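Local coordinates for carboxyltransferase domain-containing protein (Pyrococcus horikoshii, PDB 2PHC), which is of unknown function but belongs to the family of carboxyltransferase C and D domains and is probably an ATP-binding hydrolase, at residues A[29-34]-A[50-55]; A[98-103]-A[112-117]; A[130-135]-A[173-178]; A[183-188]-A[206-211]. One frame throughout, in Å; residues are numbered along the deposited sequence.

Interaction 1: residues A[29-34]-A[50-55]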
loop_
_atom_site.group_PDB
_atom_site.type_symbol
_atom_site.label_atom_id
_atom_site.label_comp_id
_atom_site.label_asym_id
_atom_site.label_seq_id
_atom_site.Cartn_x
_atom_site.Cartn_y
_atom_site.Cartn_z
ATOM N N SER A 29 -1.791 -12.523 6.417
ATOM C CA SER A 29 -3.109 -12.137 6.927
ATOM C C SER A 29 -4.172 -13.165 6.570
ATOM O O SER A 29 -5.022 -13.416 7.355
ATOM C CB SER A 29 -3.520 -10.811 6.276
ATOM O OG SER A 29 -2.655 -9.825 6.652
ATOM N N LEU A 30 -4.099 -13.733 5.388
ATOM C CA LEU A 30 -4.975 -14.745 4.951
ATOM C C LEU A 30 -4.759 -16.012 5.745
ATOM O O LEU A 30 -5.753 -16.655 6.109
ATOM C CB LEU A 30 -4.768 -14.981 3.456
ATOM C CG LEU A 30 -5.544 -16.053 2.698
ATOM C CD1 LEU A 30 -7.067 -16.179 2.942
ATOM C CD2 LEU A 30 -5.250 -15.942 1.219
ATOM N N ALA A 31 -3.525 -16.378 6.020
ATOM C CA ALA A 31 -3.263 -17.554 6.775
ATOM C C ALA A 31 -3.771 -17.405 8.153
ATOM O O ALA A 31 -4.413 -18.255 8.649
ATOM C CB ALA A 31 -1.845 -17.877 6.806
ATOM N N LYS A 32 -3.476 -16.283 8.748
ATOM C CA LYS A 32 -4.153 -15.857 9.923
ATOM C C LYS A 32 -5.692 -15.878 9.930
ATOM O O LYS A 32 -6.243 -16.123 10.941
ATOM C CB LYS A 32 -3.540 -14.600 10.534
ATOM C CG LYS A 32 -2.125 -14.770 11.061
ATOM C CD LYS A 32 -2.014 -15.005 12.536
ATOM C CE LYS A 32 -0.747 -15.679 12.921
ATOM N NZ LYS A 32 -0.343 -15.486 14.304
ATOM N N ALA A 33 -6.359 -15.658 8.798
ATOM C CA ALA A 33 -7.821 -15.423 8.757
ATOM C C ALA A 33 -8.299 -16.857 8.823
ATOM O O ALA A 33 -9.250 -17.214 9.556
ATOM C CB ALA A 33 -8.259 -14.772 7.408
ATOM N N ILE A 34 -7.634 -17.717 8.078
ATOM C CA ILE A 34 -7.963 -19.107 8.137
ATOM C C ILE A 34 -7.761 -19.739 9.467
ATOM O O ILE A 34 -8.572 -20.554 9.844
ATOM C CB ILE A 34 -7.260 -19.938 7.058
ATOM C CG1 ILE A 34 -7.780 -19.486 5.702
ATOM C CG2 ILE A 34 -7.515 -21.466 7.243
ATOM C CD1 ILE A 34 -6.913 -20.088 4.642
ATOM N N SER A 50 4.398 -15.141 -2.546
ATOM C CA SER A 50 3.183 -14.693 -3.231
ATOM C C SER A 50 2.147 -15.805 -3.315
ATOM O O SER A 50 1.364 -15.784 -4.191
ATOM C CB SER A 50 3.468 -14.135 -4.641
ATOM O OG SER A 50 4.239 -15.064 -5.409
ATOM N N SER A 51 2.129 -16.773 -2.398
ATOM C CA SER A 51 1.037 -17.751 -2.392
ATOM C C SER A 51 0.832 -18.449 -1.046
ATOM O O SER A 51 1.732 -18.463 -0.213
ATOM C CB SER A 51 1.301 -18.796 -3.437
ATOM O OG SER A 51 2.635 -19.261 -3.287
ATOM N N LEU A 52 -0.299 -19.086 -0.842
ATOM C CA LEU A 52 -0.495 -19.922 0.299
ATOM C C LEU A 52 -1.020 -21.256 -0.046
ATOM O O LEU A 52 -2.028 -21.377 -0.631
ATOM C CB LEU A 52 -1.411 -19.258 1.291
ATOM C CG LEU A 52 -1.904 -19.992 2.499
ATOM C CD1 LEU A 52 -0.847 -20.082 3.479
ATOM C CD2 LEU A 52 -2.996 -19.208 3.011
ATOM N N LEU A 53 -0.309 -22.272 0.366
ATOM C CA LEU A 53 -0.709 -23.624 0.162
ATOM C C LEU A 53 -1.591 -24.121 1.266
ATOM O O LEU A 53 -1.315 -23.936 2.398
ATOM C CB LEU A 53 0.481 -24.516 -0.085
ATOM C CG LEU A 53 0.189 -25.945 -0.508
ATOM C CD1 LEU A 53 -0.393 -26.031 -1.825
ATOM C CD2 LEU A 53 1.365 -26.782 -0.375
ATOM N N VAL A 54 -2.704 -24.688 0.888
ATOM C CA VAL A 54 -3.678 -25.154 1.792
ATOM C C VAL A 54 -3.972 -26.628 1.526
ATOM O O VAL A 54 -4.285 -27.053 0.428
ATOM C CB VAL A 54 -5.025 -24.348 1.728
ATOM C CG1 VAL A 54 -5.905 -24.694 2.957
ATOM C CG2 VAL A 54 -4.714 -22.874 1.750
ATOM N N ILE A 55 -3.877 -27.370 2.596
ATOM C CA ILE A 55 -4.065 -28.790 2.533
ATOM C C ILE A 55 -5.046 -29.286 3.562
ATOM O O ILE A 55 -5.107 -28.723 4.663
ATOM C CB ILE A 55 -2.687 -29.459 2.974
ATOM C CG1 ILE A 55 -1.579 -29.143 1.956
ATOM C CG2 ILE A 55 -2.796 -30.976 3.172
ATOM C CD1 ILE A 55 -0.229 -29.380 2.503
#

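Interaction 2: residues A[98-103]-A[112-117]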
loop_
_atom_site.group_PDB
_atom_site.type_symbol
_atom_site.label_atom_id
_atom_site.label_comp_id
_atom_site.label_asym_id
_atom_site.label_seq_id
_atom_site.Cartn_x
_atom_site.Cartn_y
_atom_site.Cartn_z
ATOM N N PRO A 98 8.379 18.994 -8.389
ATOM C CA PRO A 98 9.640 19.436 -9.044
ATOM C C PRO A 98 10.756 18.414 -9.146
ATOM O O PRO A 98 11.657 18.507 -10.016
ATOM C CB PRO A 98 10.095 20.605 -8.169
ATOM C CG PRO A 98 9.196 20.606 -6.970
ATOM C CD PRO A 98 7.948 19.933 -7.343
ATOM N N ASP A 99 10.718 17.436 -8.282
ATOM C CA ASP A 99 11.844 16.602 -8.070
ATOM C C ASP A 99 11.651 15.245 -8.746
ATOM O O ASP A 99 12.446 14.378 -8.606
ATOM C CB ASP A 99 12.044 16.422 -6.583
ATOM C CG ASP A 99 12.446 17.683 -5.862
ATOM O OD1 ASP A 99 13.319 18.386 -6.322
ATOM O OD2 ASP A 99 11.922 17.945 -4.803
ATOM N N ILE A 100 10.575 15.064 -9.479
ATOM C CA ILE A 100 10.257 13.755 -10.021
ATOM C C ILE A 100 11.198 13.323 -11.104
ATOM O O ILE A 100 11.444 12.181 -11.291
ATOM C CB ILE A 100 8.797 13.621 -10.462
ATOM C CG1 ILE A 100 8.393 12.165 -10.598
ATOM C CG2 ILE A 100 8.528 14.357 -11.750
ATOM C CD1 ILE A 100 6.973 11.975 -10.818
ATOM N N GLU A 101 11.741 14.275 -11.813
ATOM C CA GLU A 101 12.659 13.949 -12.882
ATOM C C GLU A 101 13.936 13.439 -12.327
ATOM O O GLU A 101 14.521 12.513 -12.890
ATOM C CB GLU A 101 12.848 15.162 -13.873
ATOM C CG GLU A 101 11.513 15.615 -14.617
ATOM C CD GLU A 101 10.750 16.790 -13.867
ATOM O OE1 GLU A 101 11.023 17.116 -12.661
ATOM O OE2 GLU A 101 9.856 17.395 -14.507
ATOM N N PHE A 102 14.415 14.017 -11.225
ATOM C CA PHE A 102 15.665 13.519 -10.597
ATOM C C PHE A 102 15.435 12.128 -9.977
ATOM O O PHE A 102 16.368 11.259 -9.902
ATOM C CB PHE A 102 16.123 14.526 -9.538
ATOM C CG PHE A 102 17.263 14.035 -8.684
ATOM C CD1 PHE A 102 18.579 14.504 -8.886
ATOM C CD2 PHE A 102 17.033 13.108 -7.640
ATOM C CE1 PHE A 102 19.601 14.040 -8.118
ATOM C CE2 PHE A 102 18.099 12.607 -6.916
ATOM C CZ PHE A 102 19.368 13.085 -7.110
ATOM N N VAL A 103 14.216 11.893 -9.482
ATOM C CA VAL A 103 13.895 10.570 -8.840
ATOM C C VAL A 103 14.005 9.470 -9.878
ATOM O O VAL A 103 14.639 8.484 -9.634
ATOM C CB VAL A 103 12.473 10.473 -8.216
ATOM C CG1 VAL A 103 12.195 8.983 -7.814
ATOM C CG2 VAL A 103 12.345 11.423 -7.037
ATOM N N ASP A 112 6.864 8.526 -16.015
ATOM C CA ASP A 112 5.649 7.692 -15.975
ATOM C C ASP A 112 5.809 6.401 -15.089
ATOM O O ASP A 112 4.837 5.977 -14.453
ATOM C CB ASP A 112 5.257 7.245 -17.404
ATOM C CG ASP A 112 4.472 8.316 -18.186
ATOM O OD1 ASP A 112 4.318 9.482 -17.667
ATOM O OD2 ASP A 112 3.993 7.959 -19.318
ATOM N N ASP A 113 7.009 5.791 -15.118
ATOM C CA ASP A 113 7.401 4.645 -14.315
ATOM C C ASP A 113 7.455 4.973 -12.810
ATOM O O ASP A 113 6.959 4.214 -12.026
ATOM C CB ASP A 113 8.761 4.080 -14.735
ATOM C CG ASP A 113 8.749 3.406 -16.160
ATOM O OD1 ASP A 113 7.670 2.994 -16.693
ATOM O OD2 ASP A 113 9.867 3.287 -16.738
ATOM N N VAL A 114 8.112 6.059 -12.421
ATOM C CA VAL A 114 8.006 6.590 -11.057
ATOM C C VAL A 114 6.535 6.652 -10.619
ATOM O O VAL A 114 6.179 6.139 -9.564
ATOM C CB VAL A 114 8.714 7.979 -10.880
ATOM C CG1 VAL A 114 8.462 8.602 -9.417
ATOM C CG2 VAL A 114 10.203 7.820 -11.155
ATOM N N ILE A 115 5.690 7.253 -11.448
ATOM C CA ILE A 115 4.266 7.407 -11.113
ATOM C C ILE A 115 3.482 6.067 -10.839
ATOM O O ILE A 115 2.611 6.028 -9.949
ATOM C CB ILE A 115 3.594 8.228 -12.180
ATOM C CG1 ILE A 115 4.194 9.646 -12.235
ATOM C CG2 ILE A 115 2.081 8.270 -12.013
ATOM C CD1 ILE A 115 3.375 10.579 -13.239
ATOM N N GLU A 116 3.799 5.009 -11.622
ATOM C CA GLU A 116 3.161 3.695 -11.557
ATOM C C GLU A 116 3.685 2.946 -10.358
ATOM O O GLU A 116 2.925 2.327 -9.644
ATOM C CB GLU A 116 3.475 2.859 -12.826
ATOM C CG GLU A 116 3.444 1.305 -12.669
ATOM C CD GLU A 116 2.022 0.712 -12.831
ATOM O OE1 GLU A 116 1.219 1.332 -13.617
ATOM O OE2 GLU A 116 1.703 -0.357 -12.175
ATOM N N ILE A 117 5.000 3.031 -10.144
ATOM C CA ILE A 117 5.705 2.372 -9.072
ATOM C C ILE A 117 5.351 2.976 -7.739
ATOM O O ILE A 117 5.076 2.242 -6.798
ATOM C CB ILE A 117 7.173 2.429 -9.323
ATOM C CG1 ILE A 117 7.467 1.640 -10.608
ATOM C CG2 ILE A 117 8.015 1.862 -8.143
ATOM C CD1 ILE A 117 8.956 1.743 -11.021
#

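Interaction 3: residues A[130-135]-A[173-178]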
loop_
_atom_site.group_PDB
_atom_site.type_symbol
_atom_site.label_atom_id
_atom_site.label_comp_id
_atom_site.label_asym_id
_atom_site.label_seq_id
_atom_site.Cartn_x
_atom_site.Cartn_y
_atom_site.Cartn_z
ATOM N N PHE A 130 1.916 16.037 13.976
ATOM C CA PHE A 130 1.157 17.172 14.030
ATOM C C PHE A 130 2.091 18.269 14.379
ATOM O O PHE A 130 3.029 18.237 15.111
ATOM C CB PHE A 130 -0.008 17.059 14.987
ATOM C CG PHE A 130 -0.906 15.944 14.692
ATOM C CD1 PHE A 130 -1.967 16.109 13.881
ATOM C CD2 PHE A 130 -0.697 14.733 15.244
ATOM C CE1 PHE A 130 -2.811 15.085 13.626
ATOM C CE2 PHE A 130 -1.537 13.698 14.982
ATOM C CZ PHE A 130 -2.603 13.882 14.179
ATOM N N LEU A 131 1.785 19.249 13.663
ATOM C CA LEU A 131 2.204 20.650 13.814
ATOM C C LEU A 131 3.744 20.858 13.507
ATOM O O LEU A 131 4.507 21.475 14.310
ATOM C CB LEU A 131 1.800 21.135 15.232
ATOM C CG LEU A 131 0.293 21.249 15.680
ATOM C CD1 LEU A 131 0.087 21.625 17.178
ATOM N N PRO A 132 4.174 20.508 12.353
ATOM C CA PRO A 132 3.315 20.626 11.234
ATOM C C PRO A 132 2.934 19.207 11.023
ATOM O O PRO A 132 3.645 18.297 11.318
ATOM C CB PRO A 132 4.230 21.201 10.189
ATOM C CG PRO A 132 5.568 20.735 10.615
ATOM C CD PRO A 132 5.511 20.966 12.043
ATOM N N GLY A 133 1.748 19.003 10.584
ATOM C CA GLY A 133 1.414 17.613 10.164
ATOM C C GLY A 133 2.314 16.963 9.082
ATOM O O GLY A 133 2.610 17.545 8.074
ATOM N N PHE A 134 2.672 15.707 9.297
ATOM C CA PHE A 134 3.343 14.874 8.289
ATOM C C PHE A 134 2.750 13.442 8.463
ATOM O O PHE A 134 2.509 13.031 9.581
ATOM C CB PHE A 134 4.875 14.897 8.527
ATOM C CG PHE A 134 5.691 14.315 7.352
ATOM C CD1 PHE A 134 6.082 15.097 6.264
ATOM C CD2 PHE A 134 5.975 12.995 7.297
ATOM C CE1 PHE A 134 6.719 14.530 5.199
ATOM C CE2 PHE A 134 6.654 12.426 6.246
ATOM C CZ PHE A 134 7.021 13.195 5.197
ATOM N N ALA A 135 2.484 12.723 7.367
ATOM C CA ALA A 135 2.163 11.304 7.409
ATOM C C ALA A 135 3.287 10.460 6.855
ATOM O O ALA A 135 3.815 10.710 5.780
ATOM C CB ALA A 135 0.942 11.046 6.639
ATOM N N ILE A 173 0.776 20.246 5.799
ATOM C CA ILE A 173 0.685 21.688 5.593
ATOM C C ILE A 173 2.028 22.263 5.163
ATOM O O ILE A 173 3.063 21.566 5.183
ATOM C CB ILE A 173 0.138 22.429 6.873
ATOM C CG1 ILE A 173 1.109 22.275 8.046
ATOM C CG2 ILE A 173 -1.216 21.900 7.265
ATOM C CD1 ILE A 173 0.948 23.428 9.104
ATOM N N GLU A 174 2.026 23.551 4.768
ATOM C CA GLU A 174 3.249 24.193 4.250
ATOM C C GLU A 174 4.265 24.208 5.384
ATOM O O GLU A 174 3.916 24.520 6.525
ATOM C CB GLU A 174 2.967 25.584 3.707
ATOM C CG GLU A 174 4.159 26.315 3.081
ATOM C CD GLU A 174 3.895 27.849 2.999
ATOM O OE1 GLU A 174 4.288 28.607 3.942
ATOM O OE2 GLU A 174 3.266 28.284 2.001
ATOM N N SER A 175 5.505 23.802 5.082
ATOM C CA SER A 175 6.505 23.596 6.108
ATOM C C SER A 175 7.890 23.363 5.446
ATOM O O SER A 175 7.975 23.156 4.232
ATOM C CB SER A 175 6.089 22.460 7.092
ATOM O OG SER A 175 5.424 21.347 6.484
ATOM N N PRO A 176 8.984 23.487 6.223
ATOM C CA PRO A 176 10.272 23.141 5.555
ATOM C C PRO A 176 10.501 21.617 5.372
ATOM O O PRO A 176 9.934 20.788 6.145
ATOM C CB PRO A 176 11.364 23.772 6.479
ATOM C CG PRO A 176 10.671 23.887 7.889
ATOM C CD PRO A 176 9.133 23.927 7.628
ATOM N N GLY A 177 11.359 21.236 4.409
ATOM C CA GLY A 177 11.679 19.828 4.252
ATOM C C GLY A 177 12.620 19.605 3.109
ATOM O O GLY A 177 12.594 20.351 2.134
ATOM N N GLY A 178 13.475 18.591 3.222
ATOM C CA GLY A 178 14.289 18.299 2.099
ATOM C C GLY A 178 13.992 17.012 1.354
ATOM O O GLY A 178 14.933 16.536 0.780
#

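Interaction 4: residues A[183-188]-A[206-211]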
loop_
_atom_site.group_PDB
_atom_site.type_symbol
_atom_site.label_atom_id
_atom_site.label_comp_id
_atom_site.label_asym_id
_atom_site.label_seq_id
_atom_site.Cartn_x
_atom_site.Cartn_y
_atom_site.Cartn_z
ATOM N N GLY A 183 4.728 15.097 -6.304
ATOM C CA GLY A 183 3.303 15.161 -6.536
ATOM C C GLY A 183 2.709 15.967 -5.430
ATOM O O GLY A 183 3.411 16.224 -4.444
ATOM N N ARG A 184 1.442 16.368 -5.565
ATOM C CA ARG A 184 0.789 17.071 -4.496
ATOM C C ARG A 184 -0.627 16.551 -4.426
ATOM O O ARG A 184 -1.220 16.247 -5.454
ATOM C CB ARG A 184 0.728 18.544 -4.825
ATOM C CG ARG A 184 0.311 19.390 -3.754
ATOM C CD ARG A 184 0.689 20.882 -4.096
ATOM N NE ARG A 184 -0.053 21.738 -3.167
ATOM C CZ ARG A 184 -0.298 23.050 -3.323
ATOM N NH1 ARG A 184 0.159 23.703 -4.401
ATOM N NH2 ARG A 184 -0.980 23.707 -2.373
ATOM N N ILE A 185 -1.141 16.482 -3.190
ATOM C CA ILE A 185 -2.474 16.114 -2.849
ATOM C C ILE A 185 -3.344 17.381 -2.684
ATOM O O ILE A 185 -2.945 18.294 -1.977
ATOM C CB ILE A 185 -2.480 15.306 -1.445
ATOM C CG1 ILE A 185 -1.702 13.972 -1.519
ATOM C CG2 ILE A 185 -3.832 15.102 -0.973
ATOM C CD1 ILE A 185 -1.131 13.452 -0.119
ATOM N N PRO A 186 -4.539 17.423 -3.301
ATOM C CA PRO A 186 -5.448 18.596 -3.187
ATOM C C PRO A 186 -6.381 18.624 -1.970
ATOM O O PRO A 186 -6.841 19.681 -1.618
ATOM C CB PRO A 186 -6.301 18.480 -4.435
ATOM C CG PRO A 186 -6.424 16.884 -4.577
ATOM C CD PRO A 186 -5.006 16.446 -4.301
ATOM N N LEU A 187 -6.710 17.453 -1.416
ATOM C CA LEU A 187 -7.422 17.316 -0.151
ATOM C C LEU A 187 -6.690 17.979 1.009
ATOM O O LEU A 187 -5.440 17.981 1.063
ATOM C CB LEU A 187 -7.561 15.848 0.175
ATOM C CG LEU A 187 -8.183 14.941 -0.897
ATOM C CD1 LEU A 187 -7.877 13.521 -0.535
ATOM C CD2 LEU A 187 -9.705 15.126 -0.973
ATOM N N ARG A 188 -7.462 18.535 1.955
ATOM C CA ARG A 188 -6.877 19.037 3.192
ATOM C C ARG A 188 -6.835 17.821 4.096
ATOM O O ARG A 188 -7.827 17.501 4.799
ATOM C CB ARG A 188 -7.715 20.113 3.795
ATOM C CG ARG A 188 -7.018 20.859 4.889
ATOM C CD ARG A 188 -7.882 22.022 5.405
ATOM N NE ARG A 188 -7.340 22.523 6.666
ATOM C CZ ARG A 188 -7.706 23.665 7.231
ATOM N NH1 ARG A 188 -8.620 24.422 6.643
ATOM N NH2 ARG A 188 -7.164 24.040 8.382
ATOM N N VAL A 206 -3.180 3.229 2.485
ATOM C CA VAL A 206 -3.431 4.340 1.589
ATOM C C VAL A 206 -3.204 3.905 0.148
ATOM O O VAL A 206 -2.242 3.254 -0.137
ATOM C CB VAL A 206 -2.555 5.613 1.912
ATOM C CG1 VAL A 206 -2.660 6.586 0.721
ATOM C CG2 VAL A 206 -2.966 6.356 3.297
ATOM N N LYS A 207 -4.069 4.354 -0.740
ATOM C CA LYS A 207 -3.897 4.069 -2.116
ATOM C C LYS A 207 -3.778 5.453 -2.777
ATOM O O LYS A 207 -4.702 6.247 -2.681
ATOM C CB LYS A 207 -5.141 3.276 -2.676
ATOM C CG LYS A 207 -4.994 2.809 -4.193
ATOM C CD LYS A 207 -3.614 2.190 -4.521
ATOM C CE LYS A 207 -3.460 1.479 -5.973
ATOM N NZ LYS A 207 -3.741 2.468 -7.098
ATOM N N PHE A 208 -2.621 5.760 -3.376
ATOM C CA PHE A 208 -2.481 6.997 -4.145
ATOM C C PHE A 208 -3.083 6.813 -5.507
ATOM O O PHE A 208 -2.975 5.750 -6.086
ATOM C CB PHE A 208 -1.063 7.515 -4.257
ATOM C CG PHE A 208 -0.433 7.857 -2.923
ATOM C CD1 PHE A 208 -0.876 8.908 -2.176
ATOM C CD2 PHE A 208 0.644 7.143 -2.463
ATOM C CE1 PHE A 208 -0.244 9.215 -0.961
ATOM C CE2 PHE A 208 1.264 7.432 -1.261
ATOM C CZ PHE A 208 0.814 8.474 -0.546
ATOM N N VAL A 209 -3.763 7.867 -5.960
ATOM C CA VAL A 209 -4.558 7.838 -7.186
ATOM C C VAL A 209 -4.120 9.008 -8.060
ATOM O O VAL A 209 -4.512 10.152 -7.761
ATOM C CB VAL A 209 -6.114 8.006 -6.883
ATOM C CG1 VAL A 209 -6.944 7.976 -8.239
ATOM C CG2 VAL A 209 -6.632 6.947 -5.901
ATOM N N PRO A 210 -3.292 8.757 -9.109
ATOM C CA PRO A 210 -2.873 9.842 -9.992
ATOM C C PRO A 210 -4.085 10.561 -10.582
ATOM O O PRO A 210 -4.988 9.915 -11.037
ATOM C CB PRO A 210 -2.158 9.093 -11.095
ATOM C CG PRO A 210 -1.741 7.822 -10.527
ATOM C CD PRO A 210 -2.776 7.449 -9.584
ATOM N N ILE A 211 -4.140 11.884 -10.473
ATOM C CA ILE A 211 -5.146 12.767 -11.094
ATOM C C ILE A 211 -4.379 13.794 -11.968
ATOM O O ILE A 211 -3.151 13.918 -11.837
ATOM C CB ILE A 211 -6.073 13.523 -10.044
ATOM C CG1 ILE A 211 -5.267 14.449 -9.116
ATOM C CG2 ILE A 211 -6.963 12.562 -9.284
ATOM C CD1 ILE A 211 -6.099 15.301 -8.160
#

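Interaction 1: residues A[29-34]-A[50-55]
Ala31 and Leu52 mark the nearest backbone approach, 7.4 Å between their CA atoms, where helix 29-34 lies over strand 51-55 with the two axes 9.7 Å apart and their N-to-C directions 28° from parallel. One strand side chain makes all the close contacts. Leu52 points at the helix and is met by Leu30, Ala31 and Ile34. With its CG anti to the backbone N (chi1 173°), Leu52 extends both methyls to the helix surface and divides them between its partners. CD1 meets the methyl of Ala31, CB, at 4.1 Å. CD2 comes 4.1 Å from Leu30 CG, and it also lies 4.1 Å from the CA of Ala31, so it rests on the helix backbone itself. Ile34, one turn on from Leu30, adds its terminal methyl, CD1 standing 4.3 Å from Leu52 CD2. The side chains of Leu30 and Leu52 cross obliquely, and the Leu30 atom nearest to Leu52 is the branch carbon CG. Within the helix, Leu30 O accepts from both Ala33 N and Ile34 N, from the same face of its plane. Leu30 also touches Ile13 and Phe15, and Ile34 touches Ile73 of helix 63-82, so the pair belongs to the core between a four-stranded antiparallel sheet and its helical layer. The small side chain of Ala31 is consistent with the near backbone approach here. No polar pair joins the two segments, so the contact rests on the packing and burial of hydrocarbon.

Interaction 2: residues A[98-103]-A[112-117]
Ile100 and Val114 make the closest contact between these two helices, Ile100 CG1 lying 3.8 Å from Val114 CG1. The two side chains slide past each other in opposite directions, so that Ile100 CD1 also reaches the same methyl. That terminal methyl then bridges to Ile115, coming 3.9 Å from its CG1 and crossing it at about a right angle. Val103, one turn after Ile100, meets the other side of the contact: its CG1 is 4.1 Å from Val114 CG2, again with the side chains nearly perpendicular. Val114 is thus a wedge with one methyl given mainly to Ile100 and the other to Val103. In Ile100 the CG1 branch runs anti to the backbone N (chi1 -162°), which carries CD1 far enough to touch both Val114 and Ile115. The next shell fixes the helix starts. Asp99, whose backbone O accepts from Val103 N at 3.2 Å, forms a salt bridge through OD2 with Arg153 and a hydrogen bond with Ile181 N. On the second helix, Asp113 N bonds to Ser110 OG. Ile100 and Val103 both rest on Ile182, so the two consecutive helices 100-107 and 111-119 are packed against strand 180-184 of the seven-stranded sheet, with Phe102 making a cation-pi contact to Arg180.

Interaction 3: residues A[130-135]-A[173-178]
Pro132 packs its ring against Ser175 and Ile173, while the backbones come nearest at Gly133 and Ile173, whose CA atoms are 6.2 Å apart. The inner, buried part is the meeting of Pro132 with Ser175: Pro132 CB is 3.8 Å from Ser175 CB, and Pro132 CG stands 4.0 Å from the same atom. Ser175 is buried here, as is Gly133. The OG of Ser175, placed between the backbone N and the carbonyl carbon (chi1 38°), turns back to donate to Ile173 O at 2.7 Å. The hydroxyl approaches from above the carbonyl plane, 36° out of it, and so ties Ser175 back to Ile173, two residues before it, with both its CB and its OG lying against the proline ring. Replacing Ser175 by an alanine removes this hydroxyl, and would probably leave Ile173 O without its donor and the 173-175 backbone freer to shift under Pro132. On the solvent side Ile173 lies against Pro132 at almost the same distance, but both residues are exposed. There Ile173 CG1 comes 3.9 Å from Pro132 CB, with CD1 slightly farther off, as a hydrocarbon patch that nothing polar reinforces. Gly133 O and Ile173 N, 4.0 Å apart, are too distant to bond, and Gly133 pairs instead with Ala172. A cis peptide bond precedes Pro132, in the loop between strands 123-129 and 134-138. The contact thus lies at the margin of the pairing between strands 134-138 and 167-171, while Ser175 binds by its backbone to Val156, and Phe134 sits edge-to-face with Tyr136, Tyr171 and Trp179 alongside.

Interaction 4: residues A[183-188]-A[206-211]
Pro186 and Ile211 meet end-on: the ring corner CG of Pro186 faces the end methyl CD1 of Ile211 at 3.9 Å, and CD of the same ring follows at 4.2 Å. Ile211 carries CG1 between its backbone N and carbonyl carbon (chi1 62°), the crowded position, and the extended chain beyond it (chi2 175°) brings CD1 out to the proline. The second meeting is of a different kind. Ile185 does not leave its backbone pointing at the strand, yet its CD1 comes within 4.4 Å of Phe208 CE1, the ring atom nearest to it, approaching the ring obliquely. Within the strand, Val206 covers one face of this ring, with CG1 3.9 Å above the plane and offset toward the rim. The ring is therefore shared between a neighbour on its own strand and a methyl from the facing segment. The two backbones stay well apart, Ile185 and Phe208 having CA atoms 9.2 Å from each other, so only side chains bridge the gap. Both pairs are purely apolar, the Ile185 one buried and the Pro186 one nearer the surface. Around them, Ile185 and Phe208 both touch Trp170 of strand 167-171; Ile185 also lies on Ile88, and Phe208 on Val90 and Tyr92, all of strand 85-92. Phe208 further meets the rings of His118 and Tyr123, between the end of helix 111-119 and the seven-stranded sheet. Strands 180-184 and 205-211 do not pair with each other; each pairs with strand 85-92, across which these side chains meet.

In the fold
From the N terminus the four contacts follow in series, none enclosing or crossing another. Interaction 1 closes the connection from helix 21-37 through strand 42-48 into strand 51-56. Interaction 2 spans the short link between two consecutive helices, and interaction 3 a longer excursion that includes strands 155-156, 160-164 and 167-171. Interaction 4 closes the mostly irregular 189-205 connection between strands 180-184 and 205-211. Interaction 1 belongs to a separate four-stranded sheet, its centre about 32 Å or more from the centres of the others. Interactions 3 and 4 lie on strands of the seven-stranded sheet, and interaction 2 sets two helices against it, consistent with the cyclophilin-like family clan. There interactions 2 and 4 touch, Ile115 CG2 packing on Pro210 CG.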